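Capsid Protein (Unidentified, PDB 4DMI) forms a pentamer and, as a phage capsid protein with a jelly-roll domain, probably helps to build the viral shell. Local coordinates at residues G89-R94 against I114-R119; A100-E105 against V157-I162; I67-E72 against L148-N153; G83-V88 against V140-G145; L57-T62 against R164-V169. All blocks are in the same frame, centred on the assembly; numbering follows the deposited sequence.

Interaction 1. Residues G89-R94 against I114-R119; sequences GNLSSR and ILANNR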
# COMPACT_ATOMS: atom_id res chain seq x y z
N GLY B 89 -3.37 -2.26 16.02
CA GLY B 89 -4.13 -1.70 17.12
C GLY B 89 -3.79 -0.26 17.42
O GLY B 89 -3.31 0.46 16.54
N ASN B 90 -4.05 0.15 18.66
CA ASN B 90 -3.86 1.55 19.08
C ASN B 90 -3.33 1.66 20.49
O ASN B 90 -3.53 0.77 21.33
CB ASN B 90 -5.17 2.35 18.99
CG ASN B 90 -5.64 2.57 17.57
OD1 ASN B 90 -5.08 3.39 16.84
ND2 ASN B 90 -6.68 1.85 17.17
N LEU B 91 -2.64 2.77 20.75
CA LEU B 91 -2.20 3.14 22.09
C LEU B 91 -2.89 4.42 22.50
O LEU B 91 -3.20 5.28 21.66
CB LEU B 91 -0.70 3.43 22.07
CG LEU B 91 0.22 2.47 21.32
CD1 LEU B 91 1.62 3.07 21.21
CD2 LEU B 91 0.27 1.13 22.05
N SER B 92 -3.07 4.62 23.79
CA SER B 92 -3.53 5.91 24.31
C SER B 92 -2.42 6.96 24.24
O SER B 92 -1.45 6.85 24.98
CB SER B 92 -3.90 5.77 25.79
OG SER B 92 -4.91 4.80 26.02
N SER B 93 -2.58 8.00 23.43
CA SER B 93 -1.53 9.02 23.41
C SER B 93 -1.42 9.75 24.74
O SER B 93 -2.40 9.96 25.45
CB SER B 93 -1.70 10.04 22.28
OG SER B 93 -2.68 11.03 22.61
N ARG B 94 -0.18 10.12 25.08
CA ARG B 94 0.07 11.00 26.21
C ARG B 94 1.14 12.01 25.82
O ARG B 94 1.84 11.85 24.81
CB ARG B 94 0.52 10.21 27.45
CG ARG B 94 -0.50 9.22 28.00
CD ARG B 94 -1.71 9.93 28.62
NE ARG B 94 -1.32 10.71 29.80
CZ ARG B 94 -1.90 10.61 30.99
NH1 ARG B 94 -2.90 9.76 31.18
NH2 ARG B 94 -1.48 11.36 31.99
N ILE B 114 10.97 -0.98 22.04
CA ILE B 114 9.62 -0.50 21.82
C ILE B 114 9.33 -0.41 20.33
O ILE B 114 10.08 0.22 19.57
CB ILE B 114 9.43 0.88 22.47
CG1 ILE B 114 9.53 0.74 24.00
CG2 ILE B 114 8.11 1.52 22.05
CD1 ILE B 114 9.64 2.08 24.73
N LEU B 115 8.25 -1.05 19.89
CA LEU B 115 7.86 -1.04 18.48
C LEU B 115 6.75 -0.03 18.20
O LEU B 115 6.55 0.39 17.06
CB LEU B 115 7.41 -2.43 18.02
CG LEU B 115 8.42 -3.55 18.23
CD1 LEU B 115 7.85 -4.84 17.63
CD2 LEU B 115 9.78 -3.19 17.61
N ALA B 116 6.03 0.38 19.25
CA ALA B 116 4.98 1.40 19.15
C ALA B 116 4.95 2.16 20.47
O ALA B 116 4.83 1.55 21.53
CB ALA B 116 3.63 0.76 18.86
N ASN B 117 5.11 3.48 20.39
CA ASN B 117 5.30 4.34 21.57
C ASN B 117 4.17 5.38 21.70
O ASN B 117 3.80 6.03 20.71
CB ASN B 117 6.67 5.03 21.44
CG ASN B 117 7.15 5.64 22.74
OD1 ASN B 117 6.37 6.03 23.61
ND2 ASN B 117 8.47 5.75 22.86
N ASN B 118 3.61 5.53 22.91
CA ASN B 118 2.47 6.44 23.09
C ASN B 118 2.81 7.86 23.53
O ASN B 118 1.96 8.75 23.45
CB ASN B 118 1.49 5.86 24.11
CG ASN B 118 2.02 5.94 25.53
OD1 ASN B 118 3.15 5.52 25.81
ND2 ASN B 118 1.23 6.53 26.41
N ARG B 119 4.02 8.08 24.05
CA ARG B 119 4.34 9.35 24.72
C ARG B 119 4.95 10.32 23.72
O ARG B 119 6.16 10.53 23.67
CB ARG B 119 5.25 9.12 25.93
CG ARG B 119 4.54 8.41 27.09
CD ARG B 119 5.42 8.34 28.33
NE ARG B 119 6.60 7.50 28.12
CZ ARG B 119 7.56 7.33 29.02
NH1 ARG B 119 7.49 7.95 30.20
NH2 ARG B 119 8.59 6.54 28.76
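Leu91 and Asn118 meet flank to flank, with their CB atoms 3.9 Å apart. From there Leu91 runs alongside the 116-118 backbone. Leu91 CD1 rests 3.5 Å from Ala116 C and 3.9 Å from Ala116 CB. The Asn118 amide turns the other way, toward the 92-94 backbone. CG of Asn118 stands between its backbone N and carbonyl carbon (chi1 73°), and this places ND2 in front of Ser92. Asn118 ND2 donates to Ser92 O at 3.1 Å, almost in line with the C=O bond (171°), and the acceptor lies in the amide plane. Arg94 runs beside Asn118 and points the same way. Arg94 CG is 3.6 Å from Asn118 ND2, and the guanidinium is turned 65° from the amide. Arg94 N donates to Asn118 O at 3.0 Å. This bond, part of a parallel Arg94-Arg119 bridge, joins strands 83-95 and 112-121, which belong to different sheets of the jelly roll. The Arg94 tip leaves for Glu156 and for Ser122 of a second subunit. Asn118 is buried, yet ND2 also donates to Ala100 O, and OD1 accepts from Ala102 N. Together these bonds fix which way the amide is flipped and tie three backbone segments together.

Interaction 2. Residues A100-E105 against V157-I162; sequences AIAVIE and VRVQGI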
# COMPACT_ATOMS: atom_id res chain seq x y z
N ALA B 100 2.87 8.02 32.04
CA ALA B 100 1.92 6.96 31.68
C ALA B 100 2.30 6.30 30.36
O ALA B 100 2.18 6.91 29.30
CB ALA B 100 0.48 7.51 31.63
N ILE B 101 2.77 5.06 30.45
CA ILE B 101 3.35 4.35 29.32
C ILE B 101 2.40 3.29 28.79
O ILE B 101 1.88 2.48 29.56
CB ILE B 101 4.65 3.66 29.75
CG1 ILE B 101 5.66 4.70 30.24
CG2 ILE B 101 5.22 2.79 28.63
CD1 ILE B 101 6.93 4.11 30.83
N ALA B 102 2.18 3.29 27.47
CA ALA B 102 1.41 2.26 26.78
C ALA B 102 2.15 1.91 25.50
O ALA B 102 2.24 2.74 24.59
CB ALA B 102 0.02 2.76 26.47
N VAL B 103 2.71 0.71 25.45
CA VAL B 103 3.60 0.35 24.35
C VAL B 103 3.38 -1.06 23.84
O VAL B 103 2.83 -1.92 24.54
CB VAL B 103 5.10 0.48 24.74
CG1 VAL B 103 5.46 1.94 25.06
CG2 VAL B 103 5.44 -0.43 25.92
N ILE B 104 3.82 -1.28 22.60
CA ILE B 104 4.08 -2.63 22.11
C ILE B 104 5.58 -2.78 22.13
O ILE B 104 6.32 -1.91 21.67
CB ILE B 104 3.60 -2.80 20.65
CG1 ILE B 104 2.07 -2.69 20.59
CG2 ILE B 104 4.06 -4.14 20.08
CD1 ILE B 104 1.31 -3.93 21.12
N GLU B 105 6.07 -3.90 22.68
CA GLU B 105 7.51 -4.14 22.71
C GLU B 105 7.88 -5.60 22.52
O GLU B 105 7.11 -6.51 22.82
CB GLU B 105 8.13 -3.60 24.00
CG GLU B 105 7.62 -4.28 25.26
CD GLU B 105 7.92 -3.49 26.51
OE1 GLU B 105 8.40 -2.34 26.37
OE2 GLU B 105 7.69 -4.01 27.62
N VAL B 157 -3.96 4.49 30.88
CA VAL B 157 -3.61 4.28 29.48
C VAL B 157 -3.75 2.83 29.06
O VAL B 157 -3.55 1.92 29.87
CB VAL B 157 -2.17 4.78 29.16
CG1 VAL B 157 -2.10 6.28 29.27
CG2 VAL B 157 -1.12 4.11 30.05
N ARG B 158 -4.10 2.61 27.79
CA ARG B 158 -4.33 1.25 27.30
C ARG B 158 -3.58 0.91 26.01
O ARG B 158 -3.18 1.80 25.24
CB ARG B 158 -5.84 0.99 27.11
CG ARG B 158 -6.61 0.96 28.41
CD ARG B 158 -8.03 0.45 28.23
NE ARG B 158 -8.72 0.44 29.52
CZ ARG B 158 -9.27 -0.64 30.08
NH1 ARG B 158 -9.26 -1.81 29.45
NH2 ARG B 158 -9.86 -0.53 31.25
N VAL B 159 -3.37 -0.38 25.80
CA VAL B 159 -2.88 -0.91 24.54
C VAL B 159 -3.95 -1.87 24.05
O VAL B 159 -4.24 -2.86 24.73
CB VAL B 159 -1.54 -1.66 24.70
CG1 VAL B 159 -1.07 -2.21 23.35
CG2 VAL B 159 -0.49 -0.75 25.32
N GLN B 160 -4.55 -1.58 22.90
CA GLN B 160 -5.66 -2.38 22.38
C GLN B 160 -5.38 -2.84 20.97
O GLN B 160 -4.82 -2.10 20.17
CB GLN B 160 -6.97 -1.58 22.42
CG GLN B 160 -7.38 -1.18 23.82
CD GLN B 160 -8.62 -0.33 23.86
OE1 GLN B 160 -8.93 0.39 22.90
NE2 GLN B 160 -9.35 -0.40 24.97
N GLY B 161 -5.78 -4.06 20.63
CA GLY B 161 -5.60 -4.50 19.27
C GLY B 161 -5.80 -5.97 19.07
O GLY B 161 -6.37 -6.66 19.93
N ILE B 162 -5.35 -6.45 17.91
CA ILE B 162 -5.44 -7.86 17.56
C ILE B 162 -4.14 -8.30 16.92
O ILE B 162 -3.41 -7.49 16.33
CB ILE B 162 -6.63 -8.13 16.61
CG1 ILE B 162 -6.57 -7.24 15.37
CG2 ILE B 162 -7.96 -7.89 17.32
CD1 ILE B 162 -7.71 -7.47 14.38
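Ala102 CB fits between Val157 and Val159. Ala102 CB lies 4.0 Å from Val157 CG2 and 3.7 Å from Val159 CG2. The floor of this notch is backbone, with Arg158 O 3.6 Å from Ala102 CB. The small methyl is consistent with the close approach of the strand axes, 6.2 Å. The valines in turn fill the hollows beside Ala102. Val157 splits its two methyls: Val157 CG1 meets Ala100 CB at 3.7 Å, and Val157 CG2 sits over the backbone, 3.4 Å from Ile101 O. Val159 fills the next hollow, two residues on. Val159 CG2 lies 3.5 Å from Val103 N. A chi1 of 179° sends Val159 CG1 forward to Ile104 CD1 at 3.7 Å. The end of Ile104 turns toward it, and the two side chains cross at a slant. Arg158 turns outward from this core, to Asp70 and to Glu96 of a second subunit. The strands make an angle of 52° and are held here by van der Waals packing, mostly of apolar side chains. They belong to the two opposed layers of a beta sandwich, and the strand order is that of a jelly roll, the fold of many viral capsid proteins.

Interaction 3. Residues I67-E72 against L148-N153; sequences IDFDVE and LQARSN. With NA (sodium ion), chain H.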
# COMPACT_ATOMS: atom_id res chain seq x y z
N ILE B 67 -5.63 -13.11 18.34
CA ILE B 67 -5.10 -12.84 19.66
C ILE B 67 -5.55 -11.43 20.00
O ILE B 67 -4.91 -10.45 19.61
CB ILE B 67 -3.56 -12.89 19.65
CG1 ILE B 67 -3.06 -14.23 19.11
CG2 ILE B 67 -3.03 -12.70 21.07
CD1 ILE B 67 -1.58 -14.22 18.75
N ASP B 68 -6.67 -11.33 20.71
CA ASP B 68 -7.22 -10.03 21.08
C ASP B 68 -6.62 -9.55 22.40
O ASP B 68 -6.42 -10.34 23.33
CB ASP B 68 -8.75 -10.11 21.18
CG ASP B 68 -9.23 -11.16 22.17
OD1 ASP B 68 -8.80 -12.33 22.10
OD2 ASP B 68 -10.06 -10.82 23.04
N PHE B 69 -6.32 -8.26 22.48
CA PHE B 69 -5.77 -7.71 23.72
C PHE B 69 -6.34 -6.32 24.03
O PHE B 69 -6.67 -5.55 23.12
CB PHE B 69 -4.23 -7.72 23.74
CG PHE B 69 -3.59 -7.10 22.53
CD1 PHE B 69 -3.35 -7.87 21.39
CD2 PHE B 69 -3.26 -5.76 22.51
CE1 PHE B 69 -2.79 -7.30 20.25
CE2 PHE B 69 -2.68 -5.17 21.39
CZ PHE B 69 -2.45 -5.94 20.25
N ASP B 70 -6.46 -6.04 25.33
CA ASP B 70 -6.96 -4.78 25.85
C ASP B 70 -6.27 -4.64 27.20
O ASP B 70 -6.73 -5.18 28.22
CB ASP B 70 -8.49 -4.85 25.99
CG ASP B 70 -9.12 -3.52 26.38
OD1 ASP B 70 -8.37 -2.57 26.70
OD2 ASP B 70 -10.36 -3.44 26.40
N VAL B 71 -5.14 -3.95 27.19
CA VAL B 71 -4.19 -4.01 28.29
C VAL B 71 -4.12 -2.71 29.08
O VAL B 71 -3.90 -1.64 28.52
CB VAL B 71 -2.78 -4.35 27.74
CG1 VAL B 71 -1.75 -4.47 28.86
CG2 VAL B 71 -2.85 -5.61 26.88
N GLU B 72 -4.31 -2.82 30.40
CA GLU B 72 -4.35 -1.66 31.29
C GLU B 72 -3.63 -2.03 32.59
O GLU B 72 -3.99 -3.01 33.25
CB GLU B 72 -5.80 -1.29 31.60
CG GLU B 72 -5.98 -0.03 32.44
CD GLU B 72 -7.34 0.03 33.14
OE1 GLU B 72 -7.70 -0.96 33.81
OE2 GLU B 72 -8.05 1.06 33.01
N LEU B 148 6.70 -11.07 22.31
CA LEU B 148 6.03 -9.86 21.84
C LEU B 148 4.96 -9.55 22.87
O LEU B 148 4.16 -10.44 23.22
CB LEU B 148 5.40 -10.10 20.48
CG LEU B 148 4.49 -9.01 19.90
CD1 LEU B 148 5.28 -7.75 19.58
CD2 LEU B 148 3.79 -9.57 18.67
N GLN B 149 4.93 -8.32 23.38
CA GLN B 149 4.01 -7.98 24.47
C GLN B 149 3.43 -6.58 24.38
O GLN B 149 3.97 -5.69 23.71
CB GLN B 149 4.72 -8.19 25.83
CG GLN B 149 5.87 -7.22 26.06
CD GLN B 149 6.74 -7.57 27.27
OE1 GLN B 149 6.75 -8.71 27.74
NE2 GLN B 149 7.47 -6.58 27.78
N ALA B 150 2.30 -6.40 25.05
CA ALA B 150 1.68 -5.09 25.22
C ALA B 150 1.86 -4.73 26.68
O ALA B 150 1.63 -5.56 27.57
CB ALA B 150 0.22 -5.17 24.88
N ARG B 151 2.25 -3.49 26.95
CA ARG B 151 2.47 -3.08 28.32
C ARG B 151 1.89 -1.69 28.59
O ARG B 151 2.17 -0.74 27.85
CB ARG B 151 3.96 -3.10 28.66
CG ARG B 151 4.28 -2.67 30.08
CD ARG B 151 5.74 -2.93 30.42
NE ARG B 151 6.65 -2.15 29.59
CZ ARG B 151 7.12 -0.94 29.92
NH1 ARG B 151 6.75 -0.37 31.06
NH2 ARG B 151 7.95 -0.31 29.10
N SER B 152 1.08 -1.59 29.63
CA SER B 152 0.60 -0.32 30.17
C SER B 152 1.02 -0.26 31.63
O SER B 152 0.79 -1.22 32.38
CB SER B 152 -0.92 -0.24 30.09
OG SER B 152 -1.41 0.69 31.05
N ASN B 153 1.62 0.85 32.05
CA ASN B 153 2.13 0.94 33.42
C ASN B 153 1.19 1.70 34.36
O ASN B 153 1.56 2.00 35.49
CB ASN B 153 3.51 1.60 33.46
CG ASN B 153 3.46 3.10 33.25
OD1 ASN B 153 2.46 3.64 32.77
ND2 ASN B 153 4.53 3.79 33.63
NA NA H . -8.64 2.95 33.38
O HOH W 1 -8.76 4.81 34.62
O HOH W 2 -8.84 2.15 35.56
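Ser152 OG, which lies 3.8 Å from Glu72 CA, is gripped by several backbone groups. It is hydrogen-bonded to Val157 O and to Asn73 N, and more weakly to Asn154 N. The hydroxyl is put there by a first torsion that turns OG away from the Ser152 backbone N (chi1 157°). Ser152 CB meanwhile leans on Val71 O at 3.6 Å. Ser152 thus ties the backbone just after Glu72 to the loop that follows strand 147-152. Glu72 turns away from Ser152 and runs outward. Its chain leaves the backbone in a trans first torsion (chi1 -176°) and stays extended beyond CG. Glu72 OE2 at the tip binds a sodium ion at 2.0 Å. Two waters are also bound: water 1 is 2.2 Å and water 2 is 2.3 Å from the ion. Ala155 O and Glu96 OE2 of a second subunit bind the same ion, so the site bridges two subunits. Strands 67-72 and 147-152 lie in the two facing sheets of the jelly roll, and their directions differ by 33°. Between them the contact is mainly apolar. Val71 points across the gap, and Val71 CG2 touches Ala150 CB at 3.7 Å. Val71 CG1 lies over the backbone instead, 3.8 Å from Ala150 O. Phe69 sits beside Val71, and Phe69 CD2 is 4.3 Å from the same Ala150 CB. The small alanine is therefore shared by both side chains. Ile78, Ile104 and Val159 pack around Ala150 as well.

Interaction 4. Residues G83-V88 against V140-G145; sequences GFYKVV and VKLVAG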
# COMPACT_ATOMS: atom_id res chain seq x y z
N GLY B 83 7.87 -17.44 15.13
CA GLY B 83 6.99 -17.30 13.98
C GLY B 83 6.85 -15.86 13.55
O GLY B 83 7.45 -14.96 14.13
N PHE B 84 6.04 -15.65 12.51
CA PHE B 84 5.73 -14.30 12.03
C PHE B 84 4.33 -13.93 12.49
O PHE B 84 3.39 -14.70 12.32
CB PHE B 84 5.78 -14.24 10.50
CG PHE B 84 7.16 -14.41 9.92
CD1 PHE B 84 7.70 -15.68 9.73
CD2 PHE B 84 7.90 -13.31 9.51
CE1 PHE B 84 8.97 -15.84 9.18
CE2 PHE B 84 9.17 -13.47 8.96
CZ PHE B 84 9.70 -14.74 8.80
N TYR B 85 4.20 -12.73 13.04
CA TYR B 85 2.94 -12.26 13.60
C TYR B 85 2.57 -10.90 13.07
O TYR B 85 3.39 -9.99 13.04
CB TYR B 85 3.04 -12.19 15.13
CG TYR B 85 3.30 -13.52 15.80
CD1 TYR B 85 4.60 -14.00 15.94
CD2 TYR B 85 2.25 -14.30 16.27
CE1 TYR B 85 4.85 -15.22 16.55
CE2 TYR B 85 2.50 -15.53 16.88
CZ TYR B 85 3.80 -15.98 17.01
OH TYR B 85 4.07 -17.18 17.62
N LYS B 86 1.31 -10.75 12.65
CA LYS B 86 0.77 -9.43 12.32
C LYS B 86 0.12 -8.92 13.59
O LYS B 86 -0.60 -9.63 14.27
CB LYS B 86 -0.27 -9.55 11.21
CG LYS B 86 -1.11 -8.29 11.03
CD LYS B 86 -2.06 -8.44 9.84
CE LYS B 86 -2.77 -7.12 9.56
NZ LYS B 86 -3.51 -7.14 8.27
N VAL B 87 0.42 -7.66 13.96
CA VAL B 87 -0.17 -7.06 15.16
C VAL B 87 -0.59 -5.63 14.86
O VAL B 87 0.20 -4.81 14.39
CB VAL B 87 0.80 -7.13 16.37
CG1 VAL B 87 2.16 -6.53 16.04
CG2 VAL B 87 0.19 -6.46 17.58
N VAL B 88 -1.87 -5.35 15.09
CA VAL B 88 -2.47 -4.08 14.72
C VAL B 88 -3.34 -3.57 15.85
O VAL B 88 -3.98 -4.34 16.56
CB VAL B 88 -3.31 -4.19 13.44
CG1 VAL B 88 -2.45 -4.58 12.28
CG2 VAL B 88 -4.41 -5.21 13.60
N VAL B 140 5.98 -8.74 12.86
CA VAL B 140 7.06 -9.07 13.79
C VAL B 140 7.43 -10.54 13.65
O VAL B 140 6.56 -11.41 13.63
CB VAL B 140 6.63 -8.82 15.24
CG1 VAL B 140 7.74 -9.21 16.22
CG2 VAL B 140 6.24 -7.36 15.42
N LYS B 141 8.73 -10.81 13.55
CA LYS B 141 9.22 -12.18 13.59
C LYS B 141 9.87 -12.44 14.94
O LYS B 141 10.76 -11.70 15.36
CB LYS B 141 10.23 -12.46 12.48
CG LYS B 141 10.72 -13.91 12.42
CD LYS B 141 11.99 -14.04 11.55
CE LYS B 141 12.48 -15.47 11.50
NZ LYS B 141 13.69 -15.59 10.63
N LEU B 142 9.42 -13.50 15.61
CA LEU B 142 10.02 -13.96 16.86
C LEU B 142 10.86 -15.20 16.59
O LEU B 142 10.45 -16.09 15.84
CB LEU B 142 8.93 -14.33 17.86
CG LEU B 142 7.94 -13.24 18.26
CD1 LEU B 142 6.98 -13.81 19.30
CD2 LEU B 142 8.68 -12.01 18.81
N VAL B 143 12.04 -15.25 17.19
CA VAL B 143 12.80 -16.50 17.25
C VAL B 143 12.76 -17.03 18.67
O VAL B 143 12.14 -16.41 19.54
CB VAL B 143 14.26 -16.32 16.78
CG1 VAL B 143 14.30 -15.98 15.31
CG2 VAL B 143 14.98 -15.26 17.60
N ALA B 144 13.39 -18.18 18.90
CA ALA B 144 13.34 -18.82 20.20
C ALA B 144 13.81 -17.87 21.30
O ALA B 144 14.86 -17.24 21.18
CB ALA B 144 14.19 -20.09 20.20
N GLY B 145 13.00 -17.76 22.35
CA GLY B 145 13.34 -16.93 23.49
C GLY B 145 12.82 -15.51 23.43
O GLY B 145 12.96 -14.77 24.40
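Lys141 lies across one face of the Phe84 ring. Its CG points away from the amide nitrogen (chi1 -177°) and the chain is extended, so that successive carbons pass over the ring. Lys141 CB meets Phe84 CE2 at 3.8 Å. Lys141 CG makes a CH-pi contact, 3.9 Å from the centroid of the Phe84 ring and 14° off its normal. Lys141 CD comes closest, 3.6 Å from Phe84 CZ, and Lys141 CE is still 3.9 Å from that atom. NZ runs on past the ring and is hydrogen-bonded to Pro176 O of a third subunit. The other side of the two strands carries Tyr85 and Leu142. Leu142 crosses Tyr85 at about a right angle, and Leu142 CD1 is 3.8 Å from Tyr85 CE1. The Tyr85 hydroxyl is hydrogen-bonded to Thr81 O. Strands 83-95 and 133-142 are antiparallel neighbours in one sheet of the jelly roll. Gly83 and Leu142 bond to each other in both directions, as do Tyr85 and Val140; Tyr85 N reaches Val140 O at 2.8 Å. Phe84 and Lys141 form the non-hydrogen-bonded pair between them, with CA atoms 4.4 Å apart. Such a pair sets the two side chains next to each other on one face of the sheet. The lysine thus works in two ways. Its hydrocarbon part covers an aromatic face, while its amine, probably charged, bonds across the subunit interface.

Interaction 5. Residues L57-T62 against R164-V169; sequences LQKAFT and RQIADV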
# COMPACT_ATOMS: atom_id res chain seq x y z
N LEU B 57 -6.44 -12.70 1.75
CA LEU B 57 -7.24 -13.78 2.30
C LEU B 57 -6.44 -14.60 3.29
O LEU B 57 -6.93 -14.94 4.38
CB LEU B 57 -7.77 -14.69 1.19
CG LEU B 57 -8.56 -14.03 0.06
CD1 LEU B 57 -8.99 -15.08 -0.97
CD2 LEU B 57 -9.75 -13.27 0.60
N GLN B 58 -5.19 -14.92 2.94
CA GLN B 58 -4.39 -15.78 3.80
C GLN B 58 -4.16 -15.15 5.18
O GLN B 58 -4.05 -15.87 6.18
CB GLN B 58 -3.03 -16.11 3.14
CG GLN B 58 -2.17 -17.07 3.96
CD GLN B 58 -1.19 -16.36 4.88
OE1 GLN B 58 -0.66 -15.29 4.54
NE2 GLN B 58 -0.93 -16.94 6.05
N LYS B 59 -4.09 -13.82 5.22
CA LYS B 59 -3.82 -13.09 6.46
C LYS B 59 -5.06 -12.74 7.27
O LYS B 59 -4.97 -12.02 8.27
CB LYS B 59 -3.01 -11.82 6.15
CG LYS B 59 -1.63 -12.15 5.59
CD LYS B 59 -0.87 -10.90 5.16
CE LYS B 59 -0.40 -10.09 6.34
NZ LYS B 59 0.57 -9.04 5.86
N ALA B 60 -6.22 -13.24 6.86
CA ALA B 60 -7.49 -12.88 7.49
C ALA B 60 -7.57 -13.25 8.96
O ALA B 60 -7.05 -14.29 9.37
CB ALA B 60 -8.68 -13.50 6.74
N PHE B 61 -8.23 -12.42 9.74
CA PHE B 61 -8.53 -12.72 11.14
C PHE B 61 -9.78 -13.58 11.27
O PHE B 61 -10.75 -13.40 10.54
CB PHE B 61 -8.73 -11.42 11.93
CG PHE B 61 -7.47 -10.64 12.14
CD1 PHE B 61 -6.58 -10.98 13.14
CD2 PHE B 61 -7.17 -9.55 11.32
CE1 PHE B 61 -5.40 -10.25 13.34
CE2 PHE B 61 -5.99 -8.83 11.50
CZ PHE B 61 -5.11 -9.18 12.52
N THR B 62 -9.76 -14.50 12.23
CA THR B 62 -10.94 -15.31 12.54
C THR B 62 -11.17 -15.33 14.04
O THR B 62 -10.27 -15.01 14.82
CB THR B 62 -10.78 -16.77 12.07
OG1 THR B 62 -9.76 -17.43 12.85
CG2 THR B 62 -10.42 -16.86 10.58
N ARG B 164 -2.27 -12.06 14.94
CA ARG B 164 -2.34 -13.48 14.61
C ARG B 164 -1.03 -13.97 14.03
O ARG B 164 -0.23 -13.18 13.52
CB ARG B 164 -3.50 -13.81 13.65
CG ARG B 164 -3.40 -13.19 12.26
CD ARG B 164 -4.23 -14.02 11.25
NE ARG B 164 -3.46 -15.20 10.86
CZ ARG B 164 -3.61 -15.87 9.72
NH1 ARG B 164 -4.57 -15.52 8.85
NH2 ARG B 164 -2.80 -16.88 9.45
N GLN B 165 -0.83 -15.27 14.11
CA GLN B 165 0.36 -15.87 13.52
C GLN B 165 0.12 -16.04 12.03
O GLN B 165 -0.85 -16.71 11.61
CB GLN B 165 0.70 -17.21 14.16
CG GLN B 165 2.17 -17.58 13.89
CD GLN B 165 2.58 -18.92 14.44
OE1 GLN B 165 1.89 -19.52 15.26
NE2 GLN B 165 3.73 -19.41 13.97
N ILE B 166 0.99 -15.44 11.23
CA ILE B 166 0.88 -15.45 9.77
C ILE B 166 1.67 -16.60 9.15
O ILE B 166 1.25 -17.19 8.14
CB ILE B 166 1.35 -14.08 9.18
CG1 ILE B 166 0.50 -12.92 9.71
CG2 ILE B 166 1.35 -14.11 7.65
CD1 ILE B 166 -0.99 -13.00 9.31
N ALA B 167 2.81 -16.95 9.75
CA ALA B 167 3.65 -18.01 9.20
C ALA B 167 4.50 -18.62 10.30
O ALA B 167 4.70 -18.00 11.34
CB ALA B 167 4.55 -17.45 8.09
N ASP B 168 4.99 -19.84 10.08
CA ASP B 168 5.97 -20.37 11.01
C ASP B 168 7.33 -19.71 10.79
O ASP B 168 7.49 -18.89 9.89
CB ASP B 168 6.03 -21.92 11.00
CG ASP B 168 6.60 -22.51 9.72
OD1 ASP B 168 7.28 -21.81 8.95
OD2 ASP B 168 6.40 -23.72 9.49
N VAL B 169 8.30 -20.06 11.63
CA VAL B 169 9.59 -19.37 11.57
C VAL B 169 10.34 -19.65 10.26
O VAL B 169 11.16 -18.84 9.82
CB VAL B 169 10.44 -19.69 12.82
CG1 VAL B 169 11.03 -21.10 12.75
CG2 VAL B 169 11.54 -18.66 13.00
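The Arg164 guanidinium presents an edge to the backbone of 58-60. Arg164 NH1 donates to two carbonyls there: Gln58 O at 2.7 Å and Ala60 O at 2.8 Å. Both acceptors lie near the guanidinium plane but tilted from it. On one face sits Ile166 CD1, 3.6 Å above the plane and offset toward the rim. Another edge grips the next residue side-on, with Arg164 NE 3.1 Å and Arg164 NH2 2.9 Å from Gln165 O. NH2 also bonds to Ile174 O. Bonds on two edges fix the rotation of the group. A chi1 of 65° tucks Arg164 CG over its own backbone, and a bend at chi3 then brings the guanidinium round to the loop. The Phe61 ring is turned 78° from the guanidinium. It meets the aliphatic part of the arginine instead, with Phe61 CE1 3.7 Å from Arg164 CG. Gln58 NE2 donates to Ile166 O at 3.0 Å, on a lone pair of that carbonyl, and bonds to Ile174 O as well. Lys59 CG packs on Ile166 CD1 at 3.9 Å. The carbonyl of Gln58 belongs to a helix end, where partial negative charge would probably strengthen the hold on the arginine. The contact thus fastens the end of helix 55-58 and the loop after it to the end of strand 158-167. That strand end pairs with strand 83-95 through a classic beta bulge, Ile166 and Ala167 both facing Phe84. Two neighbouring subunits pack around it.

In the fold
Interactions 1, 2 and 3 cluster at one end of the jelly roll. The centre of interaction 2 lies about 6 Å from the centres of both interaction 1 and interaction 3. Asn90 N to Gln160 O (2.8 Å) ties 1 to 2, and Ile101 N to Asn153 OD1 (2.7 Å) ties 2 to 3. The sodium site lies at this end and belongs to interaction 3; the side chains of Arg158 in interaction 2 and Ser92 in interaction 1 are about 4 Å and 8 Å from the ion. Interactions 4 and 5 lie toward the other end, centres about 11 Å apart, joined through Phe84 O and Ile166 N (2.7 Å). Strand 83-95 links 1 to 4; strand 158-167 links 2 to 5.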